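Local coordinates for cellulose biosynthesis protein BcsG (Salmonella typhimurium LT2, PDB 5OLT) that is required for cellulose biosynthesis, its extramembrane domain being a zinc-binding member of the alkaline phosphatase family, at residues Gly280-Val292 against Val354-Gln366. Numbering follows the deposited sequence.
Sequences GLRDIPSPSITNV and VSENANAVVIQYQ
Pro285 sits on one face of the beta hairpin formed by strands 355-357 and 360-365, which join through a type I turn from Asn357 to Ala360. Its ring CB meets Ser355 CB at 3.7 Å, while CD lies 3.9 Å from Val362 CG2, the proline ring and the valine running alongside one another in opposite senses. Beside it, Ile284 reaches the same face with both branches: CG2, anti to the backbone N, packs on Val362 CG2, and CD1 on Ala360 CB at 3.7 Å. At the turn, Asn357 ND2 donates to Asp283 O (2.9 Å), which lies nearly in the plane of the Asn357 amide, but ND2 approaches from above the carbonyl plane, 64° out of it. Ser100 OG is a second partner of ND2, and Thr99 OG1 bonds OD1, so both ends of the amide are engaged. Pro285 also centres an inverse gamma turn, closed by Ser286 N to Ile284 O, and Ser286 caps helix 287-290 through OG. The contact joins the hairpin to the segment running from Arg282, whose side chain comes to about 5 Å from the zinc ion, into central-sheet strand 291-299. Farther along, Asn96 is a further partner of the Thr290 and Ser355 hydroxyls, and a water hydrogen-bonds both and donates to Pro285 O at 2.8 Å.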
# COMPACT_ATOMS: atom_id res chain seq x y z
N GLY A 280 19.45 0.13 8.33
CA GLY A 280 18.66 -0.89 8.99
C GLY A 280 17.80 -0.38 10.10
O GLY A 280 16.84 -1.06 10.46
N LEU A 281 18.12 0.78 10.68
CA LEU A 281 17.28 1.32 11.77
C LEU A 281 16.18 2.16 11.17
O LEU A 281 16.41 3.02 10.33
CB LEU A 281 18.09 2.14 12.76
CG LEU A 281 18.35 1.41 14.07
CD1 LEU A 281 19.07 0.08 13.87
CD2 LEU A 281 19.08 2.28 15.05
N ARG A 282 14.97 1.97 11.69
CA ARG A 282 13.78 2.64 11.09
C ARG A 282 12.75 2.99 12.19
O ARG A 282 11.56 2.93 11.98
CB ARG A 282 13.20 1.81 9.92
CG ARG A 282 12.93 0.37 10.27
CD ARG A 282 12.28 -0.32 9.08
NE ARG A 282 12.34 -1.77 9.25
CZ ARG A 282 11.44 -2.53 9.87
NH1 ARG A 282 10.32 -2.03 10.38
NH2 ARG A 282 11.70 -3.84 10.00
N ASP A 283 13.24 3.38 13.37
CA ASP A 283 12.30 3.76 14.44
C ASP A 283 11.65 5.11 14.21
O ASP A 283 10.59 5.38 14.79
CB ASP A 283 12.99 3.68 15.80
CG ASP A 283 13.47 2.26 16.06
OD1 ASP A 283 12.64 1.30 15.98
OD2 ASP A 283 14.68 2.09 16.22
N ILE A 284 12.29 5.96 13.41
CA ILE A 284 11.68 7.22 12.99
C ILE A 284 11.23 7.05 11.54
O ILE A 284 12.02 6.67 10.69
CB ILE A 284 12.66 8.39 13.14
CG1 ILE A 284 13.13 8.53 14.63
CG2 ILE A 284 12.03 9.69 12.64
CD1 ILE A 284 12.00 8.79 15.62
N PRO A 285 9.94 7.31 11.25
CA PRO A 285 9.42 7.04 9.88
C PRO A 285 9.75 8.20 8.94
O PRO A 285 8.91 9.07 8.63
CB PRO A 285 7.93 6.85 10.13
CG PRO A 285 7.65 7.78 11.28
CD PRO A 285 8.86 7.70 12.19
N SER A 286 11.02 8.25 8.56
CA SER A 286 11.53 9.31 7.70
C SER A 286 10.93 9.26 6.30
O SER A 286 10.45 8.21 5.87
CB SER A 286 13.04 9.18 7.61
OG SER A 286 13.33 8.03 6.83
N PRO A 287 11.04 10.37 5.55
CA PRO A 287 10.52 10.39 4.18
C PRO A 287 11.17 9.30 3.33
O PRO A 287 10.48 8.67 2.53
CB PRO A 287 10.90 11.79 3.70
CG PRO A 287 10.82 12.63 4.94
CD PRO A 287 11.42 11.73 6.01
N SER A 288 12.46 9.07 3.50
CA SER A 288 13.14 8.04 2.73
C SER A 288 12.52 6.66 2.98
O SER A 288 12.36 5.84 2.05
CB SER A 288 14.61 8.07 3.13
OG SER A 288 15.37 7.10 2.47
N ILE A 289 12.20 6.39 4.25
CA ILE A 289 11.67 5.07 4.62
C ILE A 289 10.22 4.91 4.15
O ILE A 289 9.79 3.82 3.81
CB ILE A 289 11.80 4.86 6.15
CG1 ILE A 289 13.31 4.72 6.47
CG2 ILE A 289 11.07 3.61 6.61
CD1 ILE A 289 13.65 4.86 7.96
N THR A 290 9.44 5.99 4.12
CA THR A 290 8.01 5.85 3.90
C THR A 290 7.56 6.17 2.46
O THR A 290 6.41 5.90 2.14
CB THR A 290 7.20 6.73 4.86
OG1 THR A 290 7.54 8.11 4.58
CG2 THR A 290 7.56 6.36 6.31
N ASN A 291 8.45 6.69 1.60
CA ASN A 291 8.04 6.92 0.19
C ASN A 291 8.26 5.61 -0.59
O ASN A 291 9.41 5.25 -0.87
CB ASN A 291 8.86 8.05 -0.39
CG ASN A 291 8.51 8.29 -1.83
OD1 ASN A 291 7.38 8.02 -2.25
ND2 ASN A 291 9.50 8.74 -2.62
N VAL A 292 7.17 4.88 -0.87
CA VAL A 292 7.26 3.50 -1.35
C VAL A 292 6.68 3.35 -2.75
O VAL A 292 5.75 4.08 -3.12
CB VAL A 292 6.56 2.53 -0.37
CG1 VAL A 292 7.22 2.57 1.02
CG2 VAL A 292 5.05 2.77 -0.25
N VAL A 354 2.27 12.32 5.98
CA VAL A 354 2.39 12.28 7.43
C VAL A 354 2.63 10.83 7.80
O VAL A 354 1.93 9.94 7.31
CB VAL A 354 1.07 12.76 8.08
CG1 VAL A 354 1.11 12.56 9.60
CG2 VAL A 354 0.81 14.23 7.69
N SER A 355 3.61 10.58 8.66
CA SER A 355 3.92 9.20 9.06
C SER A 355 4.09 9.12 10.56
O SER A 355 4.59 10.09 11.18
CB SER A 355 5.20 8.72 8.38
OG SER A 355 5.06 8.80 6.98
N GLU A 356 3.69 8.00 11.13
CA GLU A 356 3.76 7.84 12.57
C GLU A 356 4.06 6.47 12.98
O GLU A 356 3.68 5.50 12.33
CB GLU A 356 2.38 8.12 13.23
CG GLU A 356 1.71 9.36 12.82
CD GLU A 356 0.51 9.70 13.67
OE1 GLU A 356 0.36 9.24 14.86
OE2 GLU A 356 -0.24 10.47 13.10
N ASN A 357 4.78 6.39 14.11
CA ASN A 357 4.83 5.17 14.92
C ASN A 357 4.32 5.61 16.31
O ASN A 357 4.02 6.78 16.50
CB ASN A 357 6.26 4.60 14.98
CG ASN A 357 6.83 4.29 13.59
OD1 ASN A 357 6.13 3.88 12.67
ND2 ASN A 357 8.14 4.41 13.48
N ALA A 358 4.26 4.72 17.30
CA ALA A 358 3.72 5.07 18.64
C ALA A 358 4.35 6.32 19.21
O ALA A 358 3.66 7.15 19.82
CB ALA A 358 3.86 3.93 19.63
N ASN A 359 5.63 6.50 18.94
CA ASN A 359 6.36 7.54 19.64
C ASN A 359 6.78 8.75 18.84
O ASN A 359 7.38 9.67 19.35
CB ASN A 359 7.62 6.91 20.25
CG ASN A 359 7.32 5.91 21.36
OD1 ASN A 359 7.12 4.71 21.13
ND2 ASN A 359 7.37 6.41 22.59
N ALA A 360 6.47 8.75 17.54
CA ALA A 360 7.03 9.76 16.67
C ALA A 360 6.09 10.05 15.53
O ALA A 360 5.43 9.13 15.01
CB ALA A 360 8.36 9.27 16.09
N VAL A 361 6.02 11.33 15.17
CA VAL A 361 5.31 11.78 13.95
C VAL A 361 6.31 12.53 13.07
O VAL A 361 7.13 13.32 13.57
CB VAL A 361 4.12 12.73 14.29
CG1 VAL A 361 3.36 13.08 13.03
CG2 VAL A 361 3.13 12.12 15.30
N VAL A 362 6.25 12.25 11.76
CA VAL A 362 7.08 12.95 10.79
C VAL A 362 6.12 13.59 9.80
O VAL A 362 5.19 12.94 9.29
CB VAL A 362 8.04 12.00 10.06
CG1 VAL A 362 8.76 12.72 8.93
CG2 VAL A 362 9.06 11.46 11.05
N ILE A 363 6.37 14.86 9.49
CA ILE A 363 5.60 15.60 8.46
C ILE A 363 6.54 16.35 7.55
O ILE A 363 7.72 16.55 7.87
CB ILE A 363 4.57 16.60 9.07
CG1 ILE A 363 5.28 17.79 9.75
CG2 ILE A 363 3.66 15.83 10.06
CD1 ILE A 363 4.33 18.85 10.32
N GLN A 364 6.01 16.75 6.39
CA GLN A 364 6.66 17.73 5.52
C GLN A 364 5.91 19.04 5.70
O GLN A 364 4.70 19.07 5.58
CB GLN A 364 6.60 17.29 4.06
CG GLN A 364 7.40 16.04 3.76
CD GLN A 364 8.87 16.30 3.55
OE1 GLN A 364 9.32 17.44 3.48
NE2 GLN A 364 9.63 15.24 3.42
N TYR A 365 6.63 20.11 5.99
CA TYR A 365 5.96 21.41 6.20
C TYR A 365 6.76 22.43 5.42
O TYR A 365 7.97 22.58 5.67
CB TYR A 365 5.91 21.78 7.70
CG TYR A 365 4.99 22.94 7.97
CD1 TYR A 365 5.45 24.25 7.82
CD2 TYR A 365 3.64 22.73 8.34
CE1 TYR A 365 4.60 25.34 8.02
CE2 TYR A 365 2.78 23.80 8.52
CZ TYR A 365 3.27 25.11 8.38
OH TYR A 365 2.42 26.18 8.58
N GLN A 366 6.09 23.10 4.48
CA GLN A 366 6.72 23.99 3.52
C GLN A 366 7.95 23.33 2.89
O GLN A 366 9.02 23.94 2.76
CB GLN A 366 7.05 25.34 4.17
CG GLN A 366 5.80 26.10 4.55
CD GLN A 366 6.07 27.41 5.26
OE1 GLN A 366 7.22 27.79 5.45
NE2 GLN A 366 5.02 28.08 5.67
O HOH W 1 7.51 10.09 6.44